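Local structure of protein MJ1225 (Methanocaldococcus jannaschii, 3KH5) at residues M55-G64 and A171-R180; T132-L140 and A246-G255. The protein binds adenine nucleotides through its four CBS repeats and is probably an archaeal counterpart of the gamma subunit of AMP-activated protein kinase. All blocks are in the same frame, centred on the assembly; numbering follows the deposited sequence.

Contact 1. Residues M55-G64 and A171-R180; sequences MDIVDFMGGG and ARTMVRNGFR. With ADP (adenosine-5'-diphosphate), chain E; ADP (adenosine-5'-diphosphate), chain D.
Met55, Val175 and Gly63 carry this helix-helix contact, in which no hydrogen bond joins the two sides. Val175 fits as a knob into the hole formed by Met55, Val58, Asp59 and Gly63. Its CG2 branch, anti to the carbonyl carbon, dips between the turns to 3.6 Å from Asp59 N, while CG1 touches Asp59 OD2 (3.8 Å), the two side chains crossing nearly at right angles; Asp59 OD1 is held by the backbone N of Lys66. Gly63 lets the backbones nearly touch: its CA is 3.8 Å from that of Arg172, and its O receives a nearly straight CA-H...O contact from Arg172 CA (3.5 Å, 174° at the hydrogen). At the other end the Met55 chain, bent at chi2 and chi3, crosses Met174 at about a right angle, CE lying 3.7 Å from Met174 CB, and Met55 CG packs on Arg180 CG at 3.6 Å. Arg180 serves three ADP molecules: its backbone N binds O3B of one (chain E), NH1 reaches O2B of another (chain D), and NH2 forms a salt bridge with O2B of a third. Helices of CBS repeats 1 and 3 thus pack next to nucleotide sites, with Asp56 on the chain D ribose and Arg180 on the phosphates.

Contact 2. Residues T132-L140 and A246-G255; sequences TERDVIRAL and AEIMVTNDIG. With ADP (adenosine-5'-diphosphate), chain B; AMP (adenosine monophosphate), chain C.
Arg134 and Val250 run alongside one another, pointing opposite ways, and their overlap forms the heart of this contact. With CG anti to the backbone N (chi1 -166°), Arg134 lays its aliphatic part on the valine, CG 3.6 Å from Val250 CG2, before a bend at chi3 turns the guanidinium over the turn that follows helix 242-252. One face of that group rests on Asp253 CA, 3.3 Å from the plane; the opposite face is turned to the alpha-phosphate of ADP (chain B). Arg134 NH1 makes a weak, bent bond to O1A of this ADP (2.6 Å) and a salt bridge to Asp253 OD1 (3.3 Å) whose hydrogen bond is weak. A stronger partner, Glu272, holds NE, so the group is braced between carboxylates and phosphate.

In Arg138 too CG is placed opposite the backbone N, and a bend at chi3 brings NH2 to Val250 O at 2.7 Å. This bond lies in the carbonyl plane, on a lone pair, although the oxygen is tilted 25° from the guanidinium plane. Val250 CG1 packs against the same side chain, 3.6 Å from Arg138 NE, while its CG2 meets Ile137 CG2, likewise at 3.6 Å. Ala246 closes the apolar end against that isoleucine branch. Asp135, a long ion-pair partner of Arg138, turns its carboxylate to the ADP ribose and forms a capping box with Thr132, whose OG1 donates to O2A.

The helices, inclined at 123° with axes 9.6 Å apart, belong to CBS repeats 2 and 4. Helix 272-275 flanks the apolar end, touching Ile137, Ala246 and Met249, while helix 103-112 packs against Val136.

The two contacts lie on opposite sides of the chain's centre, their centres 24 Å apart and their nearest atoms about 6 Å apart without touching. Their segments alternate along the chain, 55-64, 132-140, 171-180 and 246-255, so contact 1 pairs CBS repeats 1 and 3 whereas contact 2 pairs repeats 2 and 4. Helices 133-140 and 167-177 follow each other in the chain, joined by the connecting segment 141-166. Bound nucleotides connect the contacts further: Arg180 of contact 1 also hydrogen-bonds the ADP held by Thr132 of contact 2. The alternating segments and shared nucleotides probably help gather the four repeats around the phosphates, as in gamma-AMPK.

Contact 1. Residues M55-G64 and A171-R180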
loop_
_atom_site.group_PDB
_atom_site.type_symbol
_atom_site.label_atom_id
_atom_site.label_comp_id
_atom_site.label_asym_id
_atom_site.label_seq_id
_atom_site.Cartn_x
_atom_site.Cartn_y
_atom_site.Cartn_z
ATOM N N MET A 55 -1.584 2.947 -4.327
ATOM C CA MET A 55 -2.373 2.085 -5.203
ATOM C C MET A 55 -3.253 2.880 -6.151
ATOM O O MET A 55 -3.424 2.496 -7.305
ATOM C CB MET A 55 -3.218 1.111 -4.389
ATOM C CG MET A 55 -2.479 -0.167 -4.095
ATOM S SD MET A 55 -2.406 -1.185 -5.575
ATOM C CE MET A 55 -0.616 -1.363 -5.663
ATOM N N ASP A 56 -3.803 3.989 -5.672
ATOM C CA ASP A 56 -4.561 4.889 -6.535
ATOM C C ASP A 56 -3.675 5.491 -7.617
ATOM O O ASP A 56 -4.124 5.725 -8.743
ATOM C CB ASP A 56 -5.176 6.012 -5.712
ATOM C CG ASP A 56 -6.208 5.513 -4.735
ATOM O OD1 ASP A 56 -7.157 4.831 -5.176
ATOM O OD2 ASP A 56 -6.081 5.817 -3.529
ATOM N N ILE A 57 -2.421 5.758 -7.257
ATOM C CA ILE A 57 -1.441 6.297 -8.197
ATOM C C ILE A 57 -1.076 5.235 -9.232
ATOM O O ILE A 57 -0.949 5.541 -10.417
ATOM C CB ILE A 57 -0.147 6.801 -7.492
ATOM C CG1 ILE A 57 -0.453 7.915 -6.476
ATOM C CG2 ILE A 57 0.916 7.248 -8.529
ATOM C CD1 ILE A 57 -1.019 9.213 -7.067
ATOM N N VAL A 58 -0.913 3.991 -8.780
ATOM C CA VAL A 58 -0.652 2.853 -9.679
ATOM C C VAL A 58 -1.811 2.621 -10.667
ATOM O O VAL A 58 -1.590 2.282 -11.834
ATOM C CB VAL A 58 -0.304 1.564 -8.883
ATOM C CG1 VAL A 58 -0.255 0.333 -9.787
ATOM C CG2 VAL A 58 1.030 1.734 -8.172
ATOM N N ASP A 59 -3.035 2.814 -10.183
ATOM C CA ASP A 59 -4.253 2.802 -10.999
ATOM C C ASP A 59 -4.184 3.888 -12.094
ATOM O O ASP A 59 -4.289 3.601 -13.293
ATOM C CB ASP A 59 -5.433 3.027 -10.037
ATOM C CG ASP A 59 -6.797 2.874 -10.691
ATOM O OD1 ASP A 59 -6.947 3.154 -11.896
ATOM O OD2 ASP A 59 -7.746 2.502 -9.966
ATOM N N PHE A 60 -3.998 5.128 -11.645
ATOM C CA PHE A 60 -3.800 6.309 -12.485
ATOM C C PHE A 60 -2.723 6.133 -13.563
ATOM O O PHE A 60 -2.905 6.556 -14.703
ATOM C CB PHE A 60 -3.454 7.479 -11.557
ATOM C CG PHE A 60 -3.064 8.747 -12.255
ATOM C CD1 PHE A 60 -3.996 9.477 -12.985
ATOM C CD2 PHE A 60 -1.769 9.244 -12.133
ATOM C CE1 PHE A 60 -3.634 10.667 -13.612
ATOM C CE2 PHE A 60 -1.396 10.433 -12.754
ATOM C CZ PHE A 60 -2.330 11.146 -13.495
ATOM N N MET A 61 -1.613 5.499 -13.195
ATOM C CA MET A 61 -0.490 5.288 -14.109
ATOM C C MET A 61 -0.778 4.295 -15.234
ATOM O O MET A 61 -0.020 4.231 -16.207
ATOM C CB MET A 61 0.738 4.812 -13.334
ATOM C CG MET A 61 1.560 5.915 -12.682
ATOM S SD MET A 61 2.730 5.288 -11.441
ATOM C CE MET A 61 3.000 3.595 -11.989
ATOM N N GLY A 62 -1.852 3.516 -15.103
ATOM C CA GLY A 62 -2.125 2.450 -16.083
ATOM C C GLY A 62 -2.849 1.231 -15.538
ATOM O O GLY A 62 -3.489 0.502 -16.297
ATOM N N GLY A 63 -2.750 1.011 -14.229
ATOM C CA GLY A 63 -3.309 -0.180 -13.592
ATOM C C GLY A 63 -4.822 -0.319 -13.624
ATOM O O GLY A 63 -5.343 -1.430 -13.532
ATOM N N GLY A 64 -5.538 0.792 -13.752
ATOM C CA GLY A 64 -6.991 0.717 -13.741
ATOM C C GLY A 64 -7.694 1.862 -14.427
ATOM O O GLY A 64 -7.120 2.548 -15.273
ATOM N N ALA A 171 1.143 -3.320 -13.040
ATOM C CA ALA A 171 0.225 -2.338 -12.448
ATOM C C ALA A 171 -1.231 -2.802 -12.495
ATOM O O ALA A 171 -1.990 -2.616 -11.537
ATOM C CB ALA A 171 0.371 -0.989 -13.141
ATOM N N ARG A 172 -1.613 -3.375 -13.633
ATOM C CA ARG A 172 -2.918 -3.996 -13.804
ATOM C C ARG A 172 -3.115 -5.099 -12.786
ATOM O O ARG A 172 -4.142 -5.151 -12.113
ATOM C CB ARG A 172 -3.010 -4.594 -15.195
ATOM C CG ARG A 172 -3.226 -3.580 -16.264
ATOM C CD ARG A 172 -4.678 -3.572 -16.625
ATOM N NE ARG A 172 -4.795 -3.600 -18.072
ATOM C CZ ARG A 172 -5.798 -3.066 -18.756
ATOM N NH1 ARG A 172 -6.791 -2.452 -18.125
ATOM N NH2 ARG A 172 -5.807 -3.145 -20.080
ATOM N N THR A 173 -2.117 -5.975 -12.677
ATOM C CA THR A 173 -2.175 -7.096 -11.751
ATOM C C THR A 173 -2.380 -6.603 -10.326
ATOM O O THR A 173 -3.207 -7.152 -9.603
ATOM C CB THR A 173 -0.912 -7.987 -11.832
ATOM O OG1 THR A 173 -0.714 -8.417 -13.182
ATOM C CG2 THR A 173 -1.050 -9.217 -10.947
ATOM N N MET A 174 -1.643 -5.565 -9.931
ATOM C CA MET A 174 -1.762 -5.022 -8.579
ATOM C C MET A 174 -3.162 -4.467 -8.322
ATOM O O MET A 174 -3.799 -4.796 -7.316
ATOM C CB MET A 174 -0.728 -3.915 -8.340
ATOM C CG MET A 174 0.707 -4.385 -8.174
ATOM S SD MET A 174 1.833 -2.993 -7.915
ATOM C CE MET A 174 3.371 -3.885 -7.670
ATOM N N VAL A 175 -3.629 -3.617 -9.233
ATOM C CA VAL A 175 -4.881 -2.886 -9.046
ATOM C C VAL A 175 -6.118 -3.783 -9.145
ATOM O O VAL A 175 -7.032 -3.670 -8.320
ATOM C CB VAL A 175 -4.973 -1.664 -9.996
ATOM C CG1 VAL A 175 -6.378 -1.062 -10.000
ATOM C CG2 VAL A 175 -3.945 -0.606 -9.598
ATOM N N ARG A 176 -6.139 -4.680 -10.133
ATOM C CA ARG A 176 -7.250 -5.632 -10.288
ATOM C C ARG A 176 -7.397 -6.572 -9.090
ATOM O O ARG A 176 -8.515 -6.900 -8.684
ATOM C CB ARG A 176 -7.096 -6.470 -11.562
ATOM C CG ARG A 176 -7.170 -5.697 -12.883
ATOM C CD ARG A 176 -8.569 -5.134 -13.168
ATOM N NE ARG A 176 -9.659 -6.032 -12.790
ATOM C CZ ARG A 176 -10.909 -5.625 -12.580
ATOM N NH1 ARG A 176 -11.222 -4.339 -12.710
ATOM N NH2 ARG A 176 -11.848 -6.495 -12.232
ATOM N N ASN A 177 -6.272 -7.001 -8.529
ATOM C CA ASN A 177 -6.294 -7.957 -7.428
ATOM C C ASN A 177 -6.325 -7.294 -6.050
ATOM O O ASN A 177 -6.575 -7.965 -5.037
ATOM C CB ASN A 177 -5.079 -8.876 -7.530
ATOM C CG ASN A 177 -5.193 -9.871 -8.664
ATOM O OD1 ASN A 177 -5.838 -10.911 -8.523
ATOM N ND2 ASN A 177 -4.552 -9.570 -9.791
ATOM N N GLY A 178 -6.057 -5.990 -6.015
ATOM C CA GLY A 178 -5.947 -5.239 -4.761
ATOM C C GLY A 178 -4.744 -5.610 -3.904
ATOM O O GLY A 178 -4.827 -5.573 -2.673
ATOM N N PHE A 179 -3.631 -5.969 -4.547
ATOM C CA PHE A 179 -2.390 -6.324 -3.842
ATOM C C PHE A 179 -1.274 -5.327 -4.116
ATOM O O PHE A 179 -0.856 -5.159 -5.266
ATOM C CB PHE A 179 -1.886 -7.721 -4.238
ATOM C CG PHE A 179 -2.888 -8.825 -4.041
ATOM C CD1 PHE A 179 -3.718 -8.853 -2.925
ATOM C CD2 PHE A 179 -2.973 -9.864 -4.961
ATOM C CE1 PHE A 179 -4.640 -9.883 -2.741
ATOM C CE2 PHE A 179 -3.891 -10.902 -4.784
ATOM C CZ PHE A 179 -4.724 -10.910 -3.671
ATOM N N ARG A 180 -0.779 -4.688 -3.058
ATOM C CA ARG A 180 0.345 -3.748 -3.153
ATOM C C ARG A 180 1.680 -4.434 -3.418
ATOM O O ARG A 180 2.584 -3.821 -3.984
ATOM C CB ARG A 180 0.481 -2.925 -1.870
ATOM C CG ARG A 180 -0.650 -1.942 -1.619
ATOM C CD ARG A 180 -0.662 -1.475 -0.169
ATOM N NE ARG A 180 0.631 -0.948 0.275
ATOM C CZ ARG A 180 0.857 -0.431 1.481
ATOM N NH1 ARG A 180 -0.124 -0.359 2.375
ATOM N NH2 ARG A 180 2.065 0.021 1.795
HETATM P PB ADP E . -0.926 -6.282 0.424
HETATM O O1B ADP E . -0.105 -5.610 1.465
HETATM O O2B ADP E . -0.001 -6.963 -0.758
HETATM O O3B ADP E . -1.944 -5.289 -0.348
HETATM P PA ADP E . -3.063 -7.364 2.022
HETATM O O1A ADP E . -2.778 -7.273 3.475
HETATM O O2A ADP E . -3.987 -6.172 1.452
HETATM O O3A ADP E . -1.749 -7.481 1.085
HETATM O "O5'" ADP E . -3.700 -8.775 1.652
HETATM C "C5'" ADP E . -5.025 -9.190 2.029
HETATM C "C4'" ADP E . -5.064 -10.730 1.836
HETATM O "O4'" ADP E . -4.601 -11.020 0.476
HETATM C "C3'" ADP E . -4.116 -11.471 2.797
HETATM O "O3'" ADP E . -4.693 -12.729 3.161
HETATM C "C2'" ADP E . -2.847 -11.685 1.965
HETATM O "O2'" ADP E . -2.140 -12.868 2.375
HETATM C "C1'" ADP E . -3.398 -11.839 0.538
HETATM N N9 ADP E . -2.374 -11.402 -0.476
HETATM C C8 ADP E . -1.583 -10.324 -0.417
HETATM N N7 ADP E . -0.798 -10.278 -1.496
HETATM C C5 ADP E . -1.081 -11.330 -2.250
HETATM C C6 ADP E . -0.597 -11.801 -3.469
HETATM N N6 ADP E . 0.361 -11.146 -4.124
HETATM N N1 ADP E . -1.120 -12.931 -3.973
HETATM C C2 ADP E . -2.075 -13.591 -3.324
HETATM N N3 ADP E . -2.556 -13.165 -2.162
HETATM C C4 ADP E . -2.082 -12.042 -1.602
HETATM P PB ADP D . -4.770 -0.868 1.928
HETATM O O1B ADP D . -5.092 -2.305 1.699
HETATM O O2B ADP D . -3.206 -0.666 2.337
HETATM O O3B ADP D . -5.623 -0.180 3.119
HETATM P PA ADP D . -3.914 0.090 -0.389
HETATM O O1A ADP D . -3.819 -0.847 -1.531
HETATM O O2A ADP D . -3.212 1.547 -0.594
HETATM O O3A ADP D . -5.080 0.057 0.683
HETATM O "O5'" ADP D . -5.122 0.824 -1.240
HETATM C "C5'" ADP D . -6.118 0.126 -2.052
HETATM C "C4'" ADP D . -7.366 1.016 -2.346
HETATM O "O4'" ADP D . -8.135 1.127 -1.105
HETATM C "C3'" ADP D . -7.061 2.455 -2.814
HETATM O "O3'" ADP D . -7.999 2.819 -3.835
HETATM C "C2'" ADP D . -7.272 3.288 -1.545
HETATM O "O2'" ADP D . -7.674 4.636 -1.839
HETATM C "C1'" ADP D . -8.408 2.530 -0.867
HETATM N N9 ADP D . -8.417 2.778 0.605
HETATM C C8 ADP D . -7.409 2.692 1.482
HETATM N N7 ADP D . -7.860 2.996 2.705
HETATM C C5 ADP D . -9.155 3.274 2.601
HETATM C C6 ADP D . -10.148 3.647 3.498
HETATM N N6 ADP D . -9.877 3.801 4.791
HETATM N N1 ADP D . -11.392 3.853 3.033
HETATM C C2 ADP D . -11.687 3.707 1.746
HETATM N N3 ADP D . -10.764 3.352 0.866
HETATM C C4 ADP D . -9.503 3.133 1.269
#

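Contact 2. Residues T132-L140 and A246-G255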
loop_
_atom_site.group_PDB
_atom_site.type_symbol
_atom_site.label_atom_id
_atom_site.label_comp_id
_atom_site.label_asym_id
_atom_site.label_seq_id
_atom_site.Cartn_x
_atom_site.Cartn_y
_atom_site.Cartn_z
ATOM N N THR A 132 -3.519 2.012 11.653
ATOM C CA THR A 132 -3.216 1.057 10.594
ATOM C C THR A 132 -3.025 -0.307 11.233
ATOM O O THR A 132 -2.956 -0.416 12.461
ATOM C CB THR A 132 -1.925 1.429 9.838
ATOM O OG1 THR A 132 -0.795 1.242 10.702
ATOM C CG2 THR A 132 -1.962 2.878 9.355
ATOM N N GLU A 133 -2.937 -1.343 10.401
ATOM C CA GLU A 133 -2.708 -2.711 10.874
ATOM C C GLU A 133 -1.399 -2.861 11.665
ATOM O O GLU A 133 -1.365 -3.558 12.683
ATOM C CB GLU A 133 -2.741 -3.692 9.702
ATOM C CG GLU A 133 -4.110 -3.833 9.049
ATOM C CD GLU A 133 -4.061 -4.631 7.761
ATOM O OE1 GLU A 133 -4.932 -5.506 7.572
ATOM O OE2 GLU A 133 -3.150 -4.386 6.941
ATOM N N ARG A 134 -0.340 -2.195 11.196
ATOM C CA ARG A 134 0.965 -2.184 11.873
ATOM C C ARG A 134 0.857 -1.626 13.296
ATOM O O ARG A 134 1.446 -2.182 14.224
ATOM C CB ARG A 134 1.996 -1.379 11.059
ATOM C CG ARG A 134 3.464 -1.574 11.490
ATOM C CD ARG A 134 4.479 -1.290 10.363
ATOM N NE ARG A 134 4.077 -1.892 9.090
ATOM C CZ ARG A 134 4.053 -1.266 7.913
ATOM N NH1 ARG A 134 4.455 0.002 7.811
ATOM N NH2 ARG A 134 3.649 -1.921 6.827
ATOM N N ASP A 135 0.110 -0.531 13.450
ATOM C CA ASP A 135 -0.107 0.104 14.758
ATOM C C ASP A 135 -0.678 -0.903 15.753
ATOM O O ASP A 135 -0.276 -0.940 16.919
ATOM C CB ASP A 135 -1.095 1.271 14.646
ATOM C CG ASP A 135 -0.520 2.488 13.937
ATOM O OD1 ASP A 135 0.717 2.667 13.910
ATOM O OD2 ASP A 135 -1.330 3.288 13.416
ATOM N N VAL A 136 -1.628 -1.707 15.276
ATOM C CA VAL A 136 -2.305 -2.714 16.097
ATOM C C VAL A 136 -1.392 -3.900 16.415
ATOM O O VAL A 136 -1.319 -4.337 17.566
ATOM C CB VAL A 136 -3.624 -3.205 15.437
ATOM C CG1 VAL A 136 -4.296 -4.280 16.284
ATOM C CG2 VAL A 136 -4.584 -2.040 15.225
ATOM N N ILE A 137 -0.703 -4.418 15.402
ATOM C CA ILE A 137 0.225 -5.524 15.610
ATOM C C ILE A 137 1.319 -5.120 16.600
ATOM O O ILE A 137 1.695 -5.908 17.477
ATOM C CB ILE A 137 0.855 -5.997 14.280
ATOM C CG1 ILE A 137 -0.216 -6.621 13.376
ATOM C CG2 ILE A 137 1.978 -7.009 14.544
ATOM C CD1 ILE A 137 0.258 -6.939 11.969
ATOM N N ARG A 138 1.820 -3.892 16.451
ATOM C CA ARG A 138 2.826 -3.329 17.353
ATOM C C ARG A 138 2.299 -3.282 18.784
ATOM O O ARG A 138 3.019 -3.620 19.725
ATOM C CB ARG A 138 3.259 -1.930 16.886
ATOM C CG ARG A 138 4.467 -1.353 17.626
ATOM C CD ARG A 138 4.923 -0.015 17.042
ATOM N NE ARG A 138 5.674 -0.174 15.794
ATOM C CZ ARG A 138 5.242 0.200 14.592
ATOM N NH1 ARG A 138 4.053 0.774 14.449
ATOM N NH2 ARG A 138 6.007 0.005 13.525
ATOM N N ALA A 139 1.041 -2.874 18.940
ATOM C CA ALA A 139 0.423 -2.789 20.259
ATOM C C ALA A 139 0.182 -4.159 20.892
ATOM O O ALA A 139 0.241 -4.291 22.114
ATOM C CB ALA A 139 -0.879 -1.996 20.189
ATOM N N LEU A 140 -0.071 -5.174 20.066
ATOM C CA LEU A 140 -0.475 -6.495 20.567
ATOM C C LEU A 140 0.587 -7.585 20.426
ATOM O O LEU A 140 0.325 -8.755 20.724
ATOM C CB LEU A 140 -1.769 -6.949 19.878
ATOM C CG LEU A 140 -3.003 -6.047 19.987
ATOM C CD1 LEU A 140 -4.144 -6.619 19.158
ATOM C CD2 LEU A 140 -3.444 -5.857 21.438
ATOM N N ALA A 246 5.634 -11.392 12.808
ATOM C CA ALA A 246 4.975 -10.133 13.190
ATOM C C ALA A 246 5.975 -9.065 13.637
ATOM O O ALA A 246 5.845 -7.893 13.270
ATOM C CB ALA A 246 3.937 -10.377 14.278
ATOM N N GLU A 247 6.971 -9.475 14.419
ATOM C CA GLU A 247 7.998 -8.553 14.900
ATOM C C GLU A 247 8.867 -8.003 13.766
ATOM O O GLU A 247 9.182 -6.811 13.744
ATOM C CB GLU A 247 8.867 -9.229 15.958
ATOM C CG GLU A 247 9.932 -8.329 16.574
ATOM C CD GLU A 247 10.722 -9.029 17.663
ATOM O OE1 GLU A 247 10.978 -8.395 18.708
ATOM O OE2 GLU A 247 11.076 -10.216 17.486
ATOM N N ILE A 248 9.255 -8.877 12.836
ATOM C CA ILE A 248 10.007 -8.460 11.652
ATOM C C ILE A 248 9.259 -7.382 10.854
ATOM O O ILE A 248 9.857 -6.379 10.469
ATOM C CB ILE A 248 10.389 -9.670 10.759
ATOM C CG1 ILE A 248 11.550 -10.441 11.404
ATOM C CG2 ILE A 248 10.808 -9.214 9.353
ATOM C CD1 ILE A 248 11.571 -11.919 11.040
ATOM N N MET A 249 7.958 -7.580 10.632
ATOM C CA MET A 249 7.134 -6.620 9.879
ATOM C C MET A 249 7.119 -5.243 10.535
ATOM O O MET A 249 7.390 -4.222 9.898
ATOM C CB MET A 249 5.691 -7.128 9.762
ATOM C CG MET A 249 5.517 -8.400 8.949
ATOM S SD MET A 249 3.852 -9.075 9.106
ATOM C CE MET A 249 3.891 -10.364 7.863
ATOM N N VAL A 250 6.814 -5.250 11.823
ATOM C CA VAL A 250 6.566 -4.056 12.599
ATOM C C VAL A 250 7.843 -3.238 12.885
ATOM O O VAL A 250 7.788 -2.006 12.979
ATOM C CB VAL A 250 5.783 -4.480 13.875
ATOM C CG1 VAL A 250 6.263 -3.718 15.185
ATOM C CG2 VAL A 250 4.270 -4.350 13.675
ATOM N N THR A 251 8.988 -3.908 12.990
ATOM C CA THR A 251 10.262 -3.213 13.218
ATOM C C THR A 251 10.932 -2.781 11.915
ATOM O O THR A 251 11.954 -2.089 11.937
ATOM C CB THR A 251 11.258 -4.069 14.019
ATOM O OG1 THR A 251 11.548 -5.274 13.297
ATOM C CG2 THR A 251 10.694 -4.409 15.397
ATOM N N ASN A 252 10.352 -3.185 10.789
ATOM C CA ASN A 252 10.899 -2.844 9.479
ATOM C C ASN A 252 9.940 -2.096 8.551
ATOM O O ASN A 252 10.289 -1.799 7.401
ATOM C CB ASN A 252 11.405 -4.111 8.793
ATOM C CG ASN A 252 12.700 -4.607 9.389
ATOM O OD1 ASN A 252 13.751 -4.000 9.189
ATOM N ND2 ASN A 252 12.640 -5.721 10.117
ATOM N N ASP A 253 8.743 -1.791 9.048
ATOM C CA ASP A 253 7.697 -1.202 8.214
ATOM C C ASP A 253 7.557 -1.978 6.901
ATOM O O ASP A 253 7.574 -1.382 5.821
ATOM C CB ASP A 253 8.015 0.266 7.886
ATOM C CG ASP A 253 7.837 1.199 9.070
ATOM O OD1 ASP A 253 6.883 1.021 9.865
ATOM O OD2 ASP A 253 8.651 2.145 9.194
ATOM N N ILE A 254 7.459 -3.301 6.995
ATOM C CA ILE A 254 7.242 -4.156 5.833
ATOM C C ILE A 254 5.890 -4.809 6.099
ATOM O O ILE A 254 5.565 -5.098 7.254
ATOM C CB ILE A 254 8.383 -5.206 5.705
ATOM C CG1 ILE A 254 9.657 -4.543 5.167
ATOM C CG2 ILE A 254 7.982 -6.384 4.799
ATOM C CD1 ILE A 254 10.935 -5.332 5.447
ATOM N N GLY A 255 5.087 -5.010 5.061
ATOM C CA GLY A 255 3.745 -5.554 5.257
ATOM C C GLY A 255 3.559 -6.977 4.778
ATOM O O GLY A 255 2.552 -7.602 5.096
HETATM P PB ADP B . 0.573 2.878 4.805
HETATM O O1B ADP B . 1.493 4.038 4.769
HETATM O O2B ADP B . 1.175 1.611 3.988
HETATM O O3B ADP B . -0.830 3.168 4.092
HETATM P PA ADP B . 1.330 1.408 7.028
HETATM O O1A ADP B . 2.720 1.375 6.472
HETATM O O2A ADP B . 1.087 1.181 8.636
HETATM O O3A ADP B . 0.231 2.375 6.295
HETATM O "O5'" ADP B . 1.709 2.902 7.619
HETATM C "C5'" ADP B . 3.057 3.407 7.882
HETATM C "C4'" ADP B . 3.223 3.952 9.334
HETATM O "O4'" ADP B . 3.121 5.408 9.443
HETATM C "C3'" ADP B . 2.119 3.352 10.208
HETATM O "O3'" ADP B . 2.677 2.840 11.435
HETATM C "C2'" ADP B . 1.139 4.490 10.484
HETATM O "O2'" ADP B . 0.931 4.538 11.897
HETATM C "C1'" ADP B . 1.826 5.785 10.014
HETATM N N9 ADP B . 1.092 6.616 8.976
HETATM C C8 ADP B . 0.534 6.171 7.846
HETATM N N7 ADP B . -0.008 7.193 7.178
HETATM C C5 ADP B . 0.207 8.303 7.878
HETATM C C6 ADP B . -0.116 9.648 7.692
HETATM N N6 ADP B . -0.789 10.042 6.613
HETATM N N1 ADP B . 0.263 10.545 8.622
HETATM C C2 ADP B . 0.931 10.164 9.705
HETATM N N3 ADP B . 1.253 8.891 9.908
HETATM C C4 ADP B . 0.905 7.938 9.022
HETATM P P AMP C . 6.059 -1.181 0.977
HETATM O O1P AMP C . 5.833 0.047 1.782
HETATM O O2P AMP C . 5.048 -1.246 -0.281
HETATM O O3P AMP C . 5.767 -2.534 1.820
HETATM O "O5'" AMP C . 7.538 -1.300 0.367
HETATM C "C5'" AMP C . 8.604 -0.368 0.670
HETATM C "C4'" AMP C . 9.936 -0.928 0.163
HETATM O "O4'" AMP C . 10.128 -2.179 0.884
HETATM C "C3'" AMP C . 9.759 -1.273 -1.327
HETATM O "O3'" AMP C . 10.954 -0.950 -2.069
HETATM C "C2'" AMP C . 9.546 -2.785 -1.312
HETATM O "O2'" AMP C . 10.077 -3.373 -2.505
HETATM C "C1'" AMP C . 10.351 -3.218 -0.082
HETATM N N9 AMP C . 9.866 -4.506 0.496
HETATM C C8 AMP C . 8.606 -4.819 0.814
HETATM N N7 AMP C . 8.559 -6.057 1.305
HETATM C C5 AMP C . 9.799 -6.533 1.296
HETATM C C6 AMP C . 10.359 -7.741 1.681
HETATM N N6 AMP C . 9.590 -8.709 2.176
HETATM N N1 AMP C . 11.688 -7.913 1.546
HETATM C C2 AMP C . 12.464 -6.950 1.054
HETATM N N3 AMP C . 11.958 -5.784 0.677
HETATM C C4 AMP C . 10.635 -5.550 0.788
#